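Local coordinates for protein glypican-1 (Homo sapiens, PDB 4YWT) that carries heparan sulfate chains at the cell surface, binds alpha-4(V) collagen through them, and takes part in Schwann cell myelination, at residues R220-G225 with V297-K302; K302-S307 with K376-A381; R290-S295 with M457-M462; R206-R211 with E310-S315; R93-M98 with D231-V236. The protein carries 3 engineered substitutions. All blocks are in the same frame, centred on the assembly; numbering follows the deposited sequence.

Contact 1: R220-G225 with V297-K302; sequences RSFVQG and VLITDK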
# COMPACT_ATOMS: atom_id res chain seq x y z
N ARG A 220 -10.08 3.13 -9.92
CA ARG A 220 -8.77 3.38 -10.53
C ARG A 220 -7.80 4.02 -9.55
O ARG A 220 -6.65 3.61 -9.45
CB ARG A 220 -8.92 4.26 -11.77
CG ARG A 220 -7.62 4.46 -12.52
CD ARG A 220 -7.49 5.87 -13.05
NE ARG A 220 -8.50 6.19 -14.04
CZ ARG A 220 -8.92 7.42 -14.31
NH1 ARG A 220 -8.41 8.45 -13.65
NH2 ARG A 220 -9.85 7.62 -15.23
N SER A 221 -8.27 5.03 -8.82
CA SER A 221 -7.43 5.74 -7.87
C SER A 221 -7.01 4.84 -6.72
O SER A 221 -5.88 4.92 -6.23
CB SER A 221 -8.15 6.98 -7.34
OG SER A 221 -8.47 7.87 -8.40
N PHE A 222 -7.93 3.98 -6.28
CA PHE A 222 -7.61 3.04 -5.21
C PHE A 222 -6.51 2.07 -5.64
O PHE A 222 -5.49 1.91 -4.95
CB PHE A 222 -8.87 2.27 -4.79
CG PHE A 222 -8.64 1.30 -3.66
CD1 PHE A 222 -8.57 1.75 -2.35
CD2 PHE A 222 -8.50 -0.05 -3.91
CE1 PHE A 222 -8.37 0.86 -1.31
CE2 PHE A 222 -8.30 -0.95 -2.88
CZ PHE A 222 -8.23 -0.49 -1.58
N VAL A 223 -6.71 1.44 -6.80
CA VAL A 223 -5.72 0.51 -7.34
C VAL A 223 -4.35 1.19 -7.53
O VAL A 223 -3.31 0.64 -7.13
CB VAL A 223 -6.21 -0.10 -8.67
CG1 VAL A 223 -5.05 -0.70 -9.46
CG2 VAL A 223 -7.29 -1.14 -8.42
N GLN A 224 -4.38 2.38 -8.11
CA GLN A 224 -3.18 3.19 -8.29
C GLN A 224 -2.47 3.44 -6.95
O GLN A 224 -1.24 3.36 -6.87
CB GLN A 224 -3.53 4.53 -8.94
CG GLN A 224 -3.13 4.64 -10.40
CD GLN A 224 -3.76 5.84 -11.09
OE1 GLN A 224 -4.49 6.61 -10.46
NE2 GLN A 224 -3.48 6.00 -12.38
N GLY A 225 -3.26 3.73 -5.92
CA GLY A 225 -2.73 3.93 -4.58
C GLY A 225 -2.04 2.69 -4.05
O GLY A 225 -0.95 2.78 -3.47
N VAL A 297 -8.50 4.61 2.32
CA VAL A 297 -9.62 4.08 3.09
C VAL A 297 -10.88 4.86 2.73
O VAL A 297 -11.95 4.29 2.54
CB VAL A 297 -9.36 4.16 4.61
CG1 VAL A 297 -10.66 3.97 5.39
CG2 VAL A 297 -8.32 3.13 5.03
N LEU A 298 -10.73 6.18 2.60
CA LEU A 298 -11.86 7.05 2.28
C LEU A 298 -12.45 6.80 0.90
O LEU A 298 -13.67 6.80 0.74
CB LEU A 298 -11.45 8.52 2.40
CG LEU A 298 -11.59 9.13 3.79
CD1 LEU A 298 -11.24 10.61 3.76
CD2 LEU A 298 -13.00 8.92 4.32
N ILE A 299 -11.60 6.57 -0.09
CA ILE A 299 -12.05 6.46 -1.48
C ILE A 299 -12.95 5.24 -1.71
O ILE A 299 -13.76 5.23 -2.64
CB ILE A 299 -10.86 6.42 -2.47
CG1 ILE A 299 -11.33 6.70 -3.90
CG2 ILE A 299 -10.13 5.09 -2.39
CD1 ILE A 299 -11.94 8.07 -4.08
N THR A 300 -12.82 4.22 -0.86
CA THR A 300 -13.58 2.99 -1.03
C THR A 300 -15.08 3.21 -0.87
O THR A 300 -15.89 2.43 -1.38
CB THR A 300 -13.13 1.90 -0.03
OG1 THR A 300 -13.39 2.34 1.31
CG2 THR A 300 -11.65 1.61 -0.19
N ASP A 301 -15.46 4.27 -0.16
CA ASP A 301 -16.86 4.60 0.03
C ASP A 301 -17.53 4.95 -1.30
O ASP A 301 -18.72 4.71 -1.50
CB ASP A 301 -17.02 5.77 1.01
CG ASP A 301 -16.69 5.38 2.44
OD1 ASP A 301 -16.78 4.18 2.77
OD2 ASP A 301 -16.33 6.27 3.24
N LYS A 302 -16.73 5.51 -2.21
CA LYS A 302 -17.24 5.99 -3.49
C LYS A 302 -17.49 4.86 -4.48
O LYS A 302 -17.97 5.11 -5.59
CB LYS A 302 -16.26 7.00 -4.10
CG LYS A 302 -16.10 8.27 -3.28
CD LYS A 302 -17.46 8.86 -2.93
CE LYS A 302 -17.33 10.28 -2.41
NZ LYS A 302 -18.66 10.90 -2.17
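Phe222 reaches from helix 204-236 to the C-terminal end of helix 286-299 and brings CD1 and CE1 of its ring up to two methyl groups. Ile299 CG2 lies near the ring plane, at the edge, 3.7 Å from Phe222 CD1. The second methyl, Thr300 CG2, comes in at a slant and stands 3.5 Å from Phe222 CE1. With CG anti to the backbone N (chi1 -179°), the phenylalanine sends its ring out toward helix 286-299; the nearest CA atoms, those of Phe222 and Ile299, are 6.7 Å apart. Thr300 turns its two branches to different tasks: the methyl touches Phe222 CE1, while OG1 gives a 2.7 Å hydrogen bond to Val297 O, so this buried hydroxyl is satisfied within its own turn. All three touching residues are buried. Beyond these three residues the two segments no longer touch: Leu298 and Asp301 lie on the surface, and Arg220 and Gln224 project from another side of their helix, where Arg220 NH2 bonds to Tyr150 O. Helix 450-471 covers Ser221 and Ile299 through Leu466, and Phe106 of helix 70-129 meets the Phe222 ring. Such side-chain packing between neighbouring helices is characteristic of the elongated, mainly helical glypican core.

Contact 2: K302-S307 with K376-A381; sequences KFWGTS and KLVSEA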
# COMPACT_ATOMS: atom_id res chain seq x y z
N LYS A 302 -16.73 5.51 -2.21
CA LYS A 302 -17.24 5.99 -3.49
C LYS A 302 -17.49 4.86 -4.48
O LYS A 302 -17.97 5.11 -5.59
CB LYS A 302 -16.26 7.00 -4.10
CG LYS A 302 -16.10 8.27 -3.28
CD LYS A 302 -17.46 8.86 -2.93
CE LYS A 302 -17.33 10.28 -2.41
NZ LYS A 302 -18.66 10.90 -2.17
N PHE A 303 -17.18 3.63 -4.09
CA PHE A 303 -17.44 2.48 -4.95
C PHE A 303 -18.94 2.27 -5.12
O PHE A 303 -19.39 1.70 -6.11
CB PHE A 303 -16.78 1.21 -4.38
CG PHE A 303 -15.27 1.24 -4.39
CD1 PHE A 303 -14.58 2.28 -5.00
CD2 PHE A 303 -14.55 0.21 -3.81
CE1 PHE A 303 -13.20 2.30 -5.01
CE2 PHE A 303 -13.16 0.23 -3.82
CZ PHE A 303 -12.49 1.27 -4.43
N TRP A 304 -19.71 2.74 -4.14
CA TRP A 304 -21.16 2.66 -4.21
C TRP A 304 -21.80 4.04 -4.10
O TRP A 304 -21.15 5.02 -3.76
CB TRP A 304 -21.71 1.78 -3.09
CG TRP A 304 -21.15 0.40 -3.04
CD1 TRP A 304 -21.63 -0.71 -3.67
CD2 TRP A 304 -19.99 -0.02 -2.31
NE1 TRP A 304 -20.84 -1.80 -3.38
CE2 TRP A 304 -19.83 -1.40 -2.55
CE3 TRP A 304 -19.07 0.64 -1.49
CZ2 TRP A 304 -18.79 -2.13 -1.99
CZ3 TRP A 304 -18.04 -0.09 -0.93
CH2 TRP A 304 -17.90 -1.47 -1.19
N GLY A 305 -23.10 4.10 -4.41
CA GLY A 305 -23.88 5.30 -4.19
C GLY A 305 -24.53 5.25 -2.82
O GLY A 305 -24.27 4.33 -2.03
N THR A 306 -25.37 6.24 -2.52
CA THR A 306 -26.03 6.32 -1.22
C THR A 306 -27.44 5.73 -1.23
O THR A 306 -28.12 5.71 -0.20
CB THR A 306 -26.11 7.78 -0.73
OG1 THR A 306 -26.78 8.58 -1.72
CG2 THR A 306 -24.72 8.33 -0.49
N SER A 307 -27.89 5.24 -2.39
CA SER A 307 -29.28 4.83 -2.56
C SER A 307 -29.54 3.35 -2.25
O SER A 307 -30.66 2.87 -2.42
CB SER A 307 -29.74 5.13 -3.99
OG SER A 307 -29.79 6.53 -4.22
N LYS A 376 -16.76 -7.27 0.99
CA LYS A 376 -15.87 -8.07 1.82
C LYS A 376 -14.42 -7.68 1.57
O LYS A 376 -13.63 -7.53 2.51
CB LYS A 376 -16.07 -9.56 1.55
CG LYS A 376 -17.45 -10.09 1.91
CD LYS A 376 -17.47 -11.61 1.89
CE LYS A 376 -18.87 -12.15 2.07
NZ LYS A 376 -19.53 -11.57 3.27
N LEU A 377 -14.08 -7.52 0.29
CA LEU A 377 -12.75 -7.09 -0.10
C LEU A 377 -12.42 -5.74 0.52
O LEU A 377 -11.30 -5.52 0.98
CB LEU A 377 -12.63 -7.00 -1.62
CG LEU A 377 -12.51 -8.33 -2.37
CD1 LEU A 377 -12.51 -8.09 -3.87
CD2 LEU A 377 -11.25 -9.07 -1.94
N VAL A 378 -13.40 -4.84 0.55
CA VAL A 378 -13.21 -3.51 1.12
C VAL A 378 -13.01 -3.58 2.63
O VAL A 378 -12.15 -2.89 3.17
CB VAL A 378 -14.39 -2.58 0.77
CG1 VAL A 378 -14.46 -1.40 1.73
CG2 VAL A 378 -14.27 -2.08 -0.66
N SER A 379 -13.78 -4.43 3.31
CA SER A 379 -13.62 -4.61 4.75
C SER A 379 -12.22 -5.13 5.09
O SER A 379 -11.51 -4.56 5.93
CB SER A 379 -14.68 -5.57 5.30
OG SER A 379 -15.94 -4.93 5.42
N GLU A 380 -11.83 -6.21 4.42
CA GLU A 380 -10.51 -6.80 4.62
C GLU A 380 -9.40 -5.79 4.34
O GLU A 380 -8.45 -5.67 5.11
CB GLU A 380 -10.34 -8.04 3.74
CG GLU A 380 -8.90 -8.52 3.60
CD GLU A 380 -8.34 -9.11 4.88
OE1 GLU A 380 -9.13 -9.39 5.80
OE2 GLU A 380 -7.11 -9.28 4.96
N ALA A 381 -9.54 -5.06 3.24
CA ALA A 381 -8.54 -4.08 2.83
C ALA A 381 -8.42 -2.94 3.84
O ALA A 381 -7.31 -2.51 4.16
CB ALA A 381 -8.88 -3.52 1.46
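Apolar contact does all the work between Val378, on helix 373-387, and the aromatic pair Phe303 and Trp304, in the connection that follows helix 286-299. A single methyl, Val378 CG2, is shared by both rings: it lies 3.7 Å from Trp304 CH2 and 3.9 Å from Phe303 CD2, slanted to each ring plane. The valine puts CG1 anti to its backbone N (chi1 160°), which leaves CG2 on the side turned to the two rings. Trp304 and Val378 run past one another in opposite directions, and the benzo end of the indole makes the contact.

The rings have further neighbours: Phe303 CB sits 3.7 Å above the Trp304 ring plane, toward the rim, and the Phe303 ring meets Phe110 of helix 70-129 edge to face. One polar bond lies beside the contact, where Phe303 O receives Ser311 OG. The backbones stay well apart, with 9.5 Å between the CA atoms of Phe303 and Val378. Made by one methyl and two aromatic rings, the contact between these two segments rests on shape and dispersion, without a directional bond.

Contact 3: R290-S295 with M457-M462; sequences RNLLDS and MQLKIM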
# COMPACT_ATOMS: atom_id res chain seq x y z
N ARG A 290 0.55 7.83 6.14
CA ARG A 290 -0.74 7.91 6.82
C ARG A 290 -1.77 8.69 6.00
O ARG A 290 -2.94 8.31 5.97
CB ARG A 290 -0.58 8.56 8.20
CG ARG A 290 0.16 7.71 9.21
CD ARG A 290 0.22 8.39 10.57
NE ARG A 290 1.06 7.67 11.51
CZ ARG A 290 0.63 6.70 12.31
NH1 ARG A 290 -0.65 6.32 12.27
NH2 ARG A 290 1.46 6.10 13.14
N ASN A 291 -1.33 9.77 5.36
CA ASN A 291 -2.21 10.54 4.50
C ASN A 291 -2.75 9.70 3.34
O ASN A 291 -3.96 9.65 3.09
CB ASN A 291 -1.49 11.77 3.94
CG ASN A 291 -1.33 12.87 4.98
OD1 ASN A 291 -2.12 12.97 5.92
ND2 ASN A 291 -0.31 13.70 4.81
N LEU A 292 -1.83 9.03 2.65
CA LEU A 292 -2.19 8.18 1.53
C LEU A 292 -3.16 7.10 1.95
O LEU A 292 -4.21 6.92 1.33
CB LEU A 292 -0.96 7.54 0.89
CG LEU A 292 -1.31 6.77 -0.38
CD1 LEU A 292 -1.83 7.73 -1.43
CD2 LEU A 292 -0.13 5.97 -0.91
N LEU A 293 -2.82 6.37 3.01
CA LEU A 293 -3.67 5.27 3.47
C LEU A 293 -5.03 5.77 3.94
O LEU A 293 -6.04 5.08 3.78
CB LEU A 293 -2.97 4.48 4.58
CG LEU A 293 -2.16 3.27 4.12
CD1 LEU A 293 -0.95 3.70 3.30
CD2 LEU A 293 -1.73 2.43 5.31
N ASP A 294 -5.06 6.97 4.52
CA ASP A 294 -6.32 7.59 4.92
C ASP A 294 -7.21 7.87 3.71
O ASP A 294 -8.39 7.53 3.71
CB ASP A 294 -6.07 8.88 5.70
CG ASP A 294 -6.15 8.69 7.20
OD1 ASP A 294 -5.94 7.55 7.66
OD2 ASP A 294 -6.43 9.68 7.91
N SER A 295 -6.63 8.50 2.69
CA SER A 295 -7.40 8.81 1.48
C SER A 295 -7.82 7.53 0.75
O SER A 295 -8.84 7.50 0.07
CB SER A 295 -6.60 9.72 0.55
OG SER A 295 -5.53 9.03 -0.07
N MET A 457 7.50 12.23 -2.00
CA MET A 457 6.87 12.97 -3.09
C MET A 457 5.80 12.13 -3.79
O MET A 457 4.69 12.61 -4.06
CB MET A 457 7.91 13.44 -4.12
CG MET A 457 8.83 14.56 -3.63
SD MET A 457 8.02 15.82 -2.62
CE MET A 457 6.65 16.34 -3.66
N GLN A 458 6.14 10.87 -4.07
CA GLN A 458 5.18 9.95 -4.68
C GLN A 458 3.90 9.83 -3.84
O GLN A 458 2.78 9.92 -4.36
CB GLN A 458 5.80 8.57 -4.87
CG GLN A 458 6.95 8.54 -5.88
CD GLN A 458 6.51 8.97 -7.26
OE1 GLN A 458 5.78 8.25 -7.94
NE2 GLN A 458 6.96 10.14 -7.69
N LEU A 459 4.08 9.64 -2.53
CA LEU A 459 2.95 9.58 -1.61
C LEU A 459 2.10 10.84 -1.68
O LEU A 459 0.87 10.77 -1.75
CB LEU A 459 3.43 9.35 -0.17
CG LEU A 459 4.17 8.05 0.13
CD1 LEU A 459 4.62 8.02 1.58
CD2 LEU A 459 3.30 6.85 -0.17
N LYS A 460 2.76 12.00 -1.68
CA LYS A 460 2.06 13.28 -1.81
C LYS A 460 1.19 13.32 -3.07
O LYS A 460 -0.01 13.63 -3.00
CB LYS A 460 3.05 14.45 -1.86
CG LYS A 460 3.78 14.73 -0.56
CD LYS A 460 4.49 16.07 -0.65
CE LYS A 460 5.51 16.26 0.46
NZ LYS A 460 6.38 17.44 0.20
N ILE A 461 1.80 13.02 -4.20
CA ILE A 461 1.12 13.06 -5.49
C ILE A 461 -0.09 12.12 -5.54
O ILE A 461 -1.20 12.53 -5.91
CB ILE A 461 2.08 12.70 -6.64
CG1 ILE A 461 3.16 13.78 -6.76
CG2 ILE A 461 1.32 12.56 -7.95
CD1 ILE A 461 4.33 13.38 -7.64
N MET A 462 0.12 10.86 -5.15
CA MET A 462 -0.96 9.89 -5.17
C MET A 462 -2.09 10.32 -4.23
O MET A 462 -3.27 10.20 -4.57
CB MET A 462 -0.45 8.50 -4.78
CG MET A 462 -1.46 7.38 -4.99
SD MET A 462 -1.95 7.17 -6.71
CE MET A 462 -3.69 7.59 -6.60
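Leu292 meets Leu459 and Met462 with its two methyls, one for each partner. Its CB leaves helix 286-299 toward helix 450-471, and CG stands opposite the backbone N (chi1 -174°), which carries the fork across the interface. At CG the chain divides. Leu292 CD1 goes to the methionine and touches the start of that side chain, 3.6 Å from Met462 CG and 3.7 Å from Met462 CB. Leu292 CD2 goes to the other leucine, where it meets one methyl, Leu459 CD2, also at 3.6 Å. The two leucine side chains cross at about a right angle, whereas Leu292 runs at a slant to Met462. From CB onward the methionine bends, and its sulfur end leads off toward helix 204-236.

The backbones come close here, with the CA atoms of Leu292 and Leu459 6.2 Å apart. On the leucine's own helix, Ser295 OG turns back to donate a 2.9 Å hydrogen bond to Leu292 O, beside the apolar contact. Leu292 also touches Thr463 and Leu466 farther along helix 450-471. Helix 204-236 lies against the same methionine and leucine, placing Gln224 and Val228 on Met462 and Val232 on Leu459; the contact thus sits where helices 204-236, 286-299 and 450-471 converge.

Contact 4: R206-R211 with E310-S315; sequences RELRLR and ESVIGS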
# COMPACT_ATOMS: atom_id res chain seq x y z
N ARG A 206 -28.41 9.47 -17.18
CA ARG A 206 -27.89 10.34 -16.12
C ARG A 206 -27.35 9.52 -14.95
O ARG A 206 -26.23 9.76 -14.48
CB ARG A 206 -28.98 11.30 -15.64
CG ARG A 206 -28.57 12.16 -14.46
CD ARG A 206 -29.66 13.14 -14.08
NE ARG A 206 -29.35 13.85 -12.84
CZ ARG A 206 -30.11 13.80 -11.75
NH1 ARG A 206 -31.23 13.09 -11.75
NH2 ARG A 206 -29.75 14.48 -10.66
N GLU A 207 -28.15 8.57 -14.48
CA GLU A 207 -27.75 7.66 -13.42
C GLU A 207 -26.42 6.98 -13.76
O GLU A 207 -25.49 6.97 -12.96
CB GLU A 207 -28.83 6.60 -13.17
CG GLU A 207 -30.05 7.12 -12.43
CD GLU A 207 -29.76 7.49 -10.99
OE1 GLU A 207 -30.48 8.35 -10.44
OE2 GLU A 207 -28.81 6.91 -10.41
N LEU A 208 -26.36 6.44 -14.97
CA LEU A 208 -25.14 5.80 -15.46
C LEU A 208 -23.98 6.79 -15.48
O LEU A 208 -22.87 6.44 -15.09
CB LEU A 208 -25.35 5.22 -16.86
CG LEU A 208 -24.15 4.47 -17.43
CD1 LEU A 208 -23.74 3.33 -16.50
CD2 LEU A 208 -24.43 3.95 -18.83
N ARG A 209 -24.24 8.01 -15.93
CA ARG A 209 -23.21 9.04 -15.99
C ARG A 209 -22.59 9.27 -14.61
O ARG A 209 -21.39 9.08 -14.41
CB ARG A 209 -23.76 10.36 -16.53
CG ARG A 209 -22.68 11.40 -16.78
CD ARG A 209 -23.26 12.74 -17.23
NE ARG A 209 -23.73 13.56 -16.11
CZ ARG A 209 -25.01 13.81 -15.85
NH1 ARG A 209 -25.96 13.31 -16.64
NH2 ARG A 209 -25.34 14.55 -14.81
N LEU A 210 -23.43 9.67 -13.66
CA LEU A 210 -22.99 9.97 -12.31
C LEU A 210 -22.28 8.78 -11.67
O LEU A 210 -21.11 8.88 -11.24
CB LEU A 210 -24.18 10.39 -11.44
CG LEU A 210 -24.85 11.72 -11.80
CD1 LEU A 210 -26.18 11.86 -11.08
CD2 LEU A 210 -23.93 12.89 -11.46
N ARG A 211 -22.98 7.65 -11.63
CA ARG A 211 -22.46 6.45 -10.97
C ARG A 211 -21.13 5.99 -11.56
O ARG A 211 -20.19 5.72 -10.82
CB ARG A 211 -23.49 5.32 -11.03
CG ARG A 211 -24.69 5.56 -10.14
CD ARG A 211 -25.68 4.41 -10.21
NE ARG A 211 -26.81 4.62 -9.31
CZ ARG A 211 -26.81 4.28 -8.02
NH1 ARG A 211 -27.88 4.51 -7.28
NH2 ARG A 211 -25.74 3.70 -7.49
N GLU A 310 -26.40 -1.55 -5.94
CA GLU A 310 -25.11 -2.22 -6.08
C GLU A 310 -24.16 -1.34 -6.88
O GLU A 310 -24.55 -0.28 -7.37
CB GLU A 310 -25.28 -3.58 -6.75
CG GLU A 310 -26.17 -3.52 -7.99
CD GLU A 310 -26.02 -4.74 -8.88
OE1 GLU A 310 -24.97 -5.41 -8.81
OE2 GLU A 310 -26.96 -5.03 -9.65
N SER A 311 -22.93 -1.80 -7.05
CA SER A 311 -21.92 -0.97 -7.70
C SER A 311 -22.10 -1.02 -9.21
O SER A 311 -22.35 -2.08 -9.78
CB SER A 311 -20.51 -1.41 -7.32
OG SER A 311 -19.54 -0.52 -7.84
N VAL A 312 -21.97 0.14 -9.85
CA VAL A 312 -22.18 0.25 -11.29
C VAL A 312 -21.06 -0.44 -12.07
O VAL A 312 -21.26 -0.84 -13.22
CB VAL A 312 -22.28 1.73 -11.72
CG1 VAL A 312 -20.94 2.43 -11.55
CG2 VAL A 312 -22.77 1.85 -13.15
N ILE A 313 -19.91 -0.62 -11.43
CA ILE A 313 -18.75 -1.23 -12.07
C ILE A 313 -19.08 -2.63 -12.60
O ILE A 313 -18.52 -3.07 -13.61
CB ILE A 313 -17.56 -1.31 -11.09
CG1 ILE A 313 -17.16 0.09 -10.62
CG2 ILE A 313 -16.36 -2.01 -11.72
CD1 ILE A 313 -16.22 0.10 -9.44
N GLY A 314 -20.01 -3.30 -11.95
CA GLY A 314 -20.44 -4.61 -12.39
C GLY A 314 -21.90 -4.68 -12.80
O GLY A 314 -22.44 -5.77 -12.97
N SER A 315 -22.54 -3.53 -12.99
CA SER A 315 -23.96 -3.51 -13.30
C SER A 315 -24.37 -2.45 -14.34
O SER A 315 -25.51 -1.99 -14.34
CB SER A 315 -24.77 -3.28 -12.01
OG SER A 315 -24.62 -1.95 -11.54
O HOH W 1 -22.45 3.02 -8.21
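Val312 sits in a 3-10 turn pressed against helix 204-236, and its CA comes within 6.2 Å of Arg211 CA. The turn belongs to the connection between helices 286-299 and 316-328 of the mainly helical glypican core; that connection runs to Ser315, the N-cap position of helix 316-328. Val312 carries the contact with both methyls. Val312 CG1, set between the backbone N and the carbonyl carbon (chi1 68°), rests on the helix backbone, 3.5 Å from Arg211 O. Val312 CG2 lies 3.8 Å from Leu208 CD1, and the leucine and valine side chains cross at about a right angle. The CB atoms of Arg211 and Val312 are 3.9 Å apart, so it is the base of the arginine that packs on the valine.

From there the arginine chain runs extended from CG to NE, toward Glu310, where Arg211 NH2 comes no nearer than 4.2 Å to Glu310 O. Arg211 NE forms a salt bridge with Glu207 OE2 at 3.2 Å, one turn back on the same helix; the carboxylate oxygen is met nearly along its C-O bond and lies tilted from the guanidinium plane. This link would help hold the rotation of the guanidinium. Trp319 of helix 316-328 packs on Glu207, Arg211 and Val312 alike. At the guanidinium edge, in its plane, a water accepts two weak hydrogen bonds, from Arg211 NH2 at 3.4 Å and from Val312 N at 3.3 Å.

Contact 5: R93-M98 with D231-V236; sequences RVLQAM and DVVRKV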
# COMPACT_ATOMS: atom_id res chain seq x y z
N ARG A 93 9.33 -7.37 3.37
CA ARG A 93 8.82 -8.39 2.45
C ARG A 93 7.40 -8.79 2.80
O ARG A 93 6.56 -8.98 1.90
CB ARG A 93 9.74 -9.61 2.46
CG ARG A 93 10.64 -9.70 1.25
CD ARG A 93 11.78 -10.69 1.46
NE ARG A 93 12.71 -10.67 0.34
CZ ARG A 93 13.87 -11.31 0.31
NH1 ARG A 93 14.26 -12.03 1.36
NH2 ARG A 93 14.66 -11.24 -0.76
N VAL A 94 7.12 -8.93 4.09
CA VAL A 94 5.75 -9.20 4.53
C VAL A 94 4.79 -8.11 4.05
O VAL A 94 3.77 -8.39 3.38
CB VAL A 94 5.67 -9.32 6.07
CG1 VAL A 94 4.22 -9.34 6.53
CG2 VAL A 94 6.40 -10.57 6.54
N LEU A 95 5.12 -6.86 4.38
CA LEU A 95 4.25 -5.74 3.98
C LEU A 95 4.01 -5.70 2.47
O LEU A 95 2.87 -5.56 2.00
CB LEU A 95 4.85 -4.41 4.45
CG LEU A 95 4.06 -3.15 4.08
CD1 LEU A 95 2.65 -3.21 4.65
CD2 LEU A 95 4.78 -1.91 4.58
N GLN A 96 5.10 -5.83 1.72
CA GLN A 96 5.08 -5.82 0.26
C GLN A 96 4.19 -6.92 -0.29
O GLN A 96 3.42 -6.69 -1.23
CB GLN A 96 6.51 -5.97 -0.28
CG GLN A 96 6.75 -5.35 -1.64
CD GLN A 96 8.20 -5.45 -2.07
OE1 GLN A 96 9.11 -5.37 -1.25
NE2 GLN A 96 8.41 -5.63 -3.37
N ALA A 97 4.29 -8.11 0.29
CA ALA A 97 3.44 -9.23 -0.09
C ALA A 97 1.97 -8.88 0.12
O ALA A 97 1.14 -9.10 -0.77
CB ALA A 97 3.81 -10.48 0.69
N MET A 98 1.67 -8.33 1.29
CA MET A 98 0.29 -7.94 1.59
C MET A 98 -0.26 -6.96 0.54
O MET A 98 -1.32 -7.21 -0.07
CB MET A 98 0.20 -7.31 2.99
CG MET A 98 -1.21 -7.09 3.51
SD MET A 98 -1.99 -5.56 2.95
CE MET A 98 -1.02 -4.34 3.83
N ASP A 231 5.27 0.11 -4.50
CA ASP A 231 6.54 0.58 -5.06
C ASP A 231 7.37 1.35 -4.03
O ASP A 231 8.59 1.21 -3.97
CB ASP A 231 6.29 1.46 -6.28
CG ASP A 231 5.91 0.66 -7.51
OD1 ASP A 231 6.21 -0.55 -7.54
OD2 ASP A 231 5.32 1.24 -8.44
N VAL A 232 6.70 2.16 -3.21
CA VAL A 232 7.36 2.92 -2.16
C VAL A 232 8.03 1.98 -1.18
O VAL A 232 9.20 2.16 -0.85
CB VAL A 232 6.38 3.84 -1.41
CG1 VAL A 232 7.00 4.32 -0.10
CG2 VAL A 232 5.99 5.03 -2.28
N VAL A 233 7.30 0.97 -0.71
CA VAL A 233 7.89 -0.00 0.21
C VAL A 233 9.09 -0.72 -0.43
O VAL A 233 10.17 -0.81 0.17
CB VAL A 233 6.86 -1.04 0.67
CG1 VAL A 233 7.53 -2.14 1.50
CG2 VAL A 233 5.75 -0.37 1.46
N ARG A 234 8.89 -1.19 -1.66
CA ARG A 234 9.94 -1.89 -2.40
C ARG A 234 11.21 -1.05 -2.54
O ARG A 234 12.32 -1.57 -2.45
CB ARG A 234 9.43 -2.30 -3.79
CG ARG A 234 10.50 -2.92 -4.68
CD ARG A 234 9.96 -3.23 -6.07
NE ARG A 234 9.37 -2.05 -6.71
CZ ARG A 234 10.07 -1.13 -7.37
NH1 ARG A 234 11.39 -1.25 -7.48
NH2 ARG A 234 9.45 -0.10 -7.92
N LYS A 235 11.05 0.25 -2.76
CA LYS A 235 12.18 1.14 -2.97
C LYS A 235 12.86 1.53 -1.66
O LYS A 235 14.09 1.58 -1.58
CB LYS A 235 11.74 2.39 -3.73
CG LYS A 235 11.43 2.13 -5.19
CD LYS A 235 10.70 3.30 -5.83
CE LYS A 235 10.37 3.01 -7.28
NZ LYS A 235 9.20 3.80 -7.76
N VAL A 236 12.06 1.80 -0.64
CA VAL A 236 12.56 2.16 0.68
C VAL A 236 13.34 1.01 1.30
O VAL A 236 14.35 1.22 1.99
CB VAL A 236 11.42 2.59 1.63
CG1 VAL A 236 11.88 2.65 3.07
CG2 VAL A 236 10.85 3.93 1.19
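In the antiparallel pairing of helices 70-129 and 204-236, Leu95 and Gln96 face Val233 and Arg234. The short helical segments run at 159° to one another, with their axes 9.5 Å apart. Leu95 CD2 meets Val233 CG2 at 3.6 Å, the two side chains crossing at a slant, and this forms the buried half of the contact. Two long helices side by side in this manner are part of the elongated helical core of glypicans, and Trp392 of the neighbouring helix 391-404 also packs on Val233. Toward the surface Gln96 takes over. A chi1 of -152° swings its CG to the far side from the backbone N and the chain stays extended, so that the amide crosses the aliphatic base of the arginine obliquely, with Gln96 NE2 3.5 Å from Arg234 CB. The amide and guanidinium planes are 66° apart. Arg234 bends at its third torsion and turns back along its own helix, where NH2 makes a weak 3.3 Å salt-bridge bond to Asp231 OD1.

Overall arrangement
From the N terminus, helix 70-129 comes first, and contact 5 closes a loop from it to the end of helix 204-236. That helix also enters contacts 4 and 1, which reach forward to the chain after helix 286-299 and to its C-terminal end. Contact 1 is nested inside the loop of contact 4, and contact 5 crosses both. Contact 2 then opens where contact 1 closes, sharing Lys302, crosses contact 4 and brings in helix 373-387. Contact 3, from helix 286-299 to helix 450-471, crosses contacts 1 and 4 and encloses contact 2. Met462 packs contact 3 against contact 1, and Phe303 O with Ser311 OG joins contacts 2 and 4.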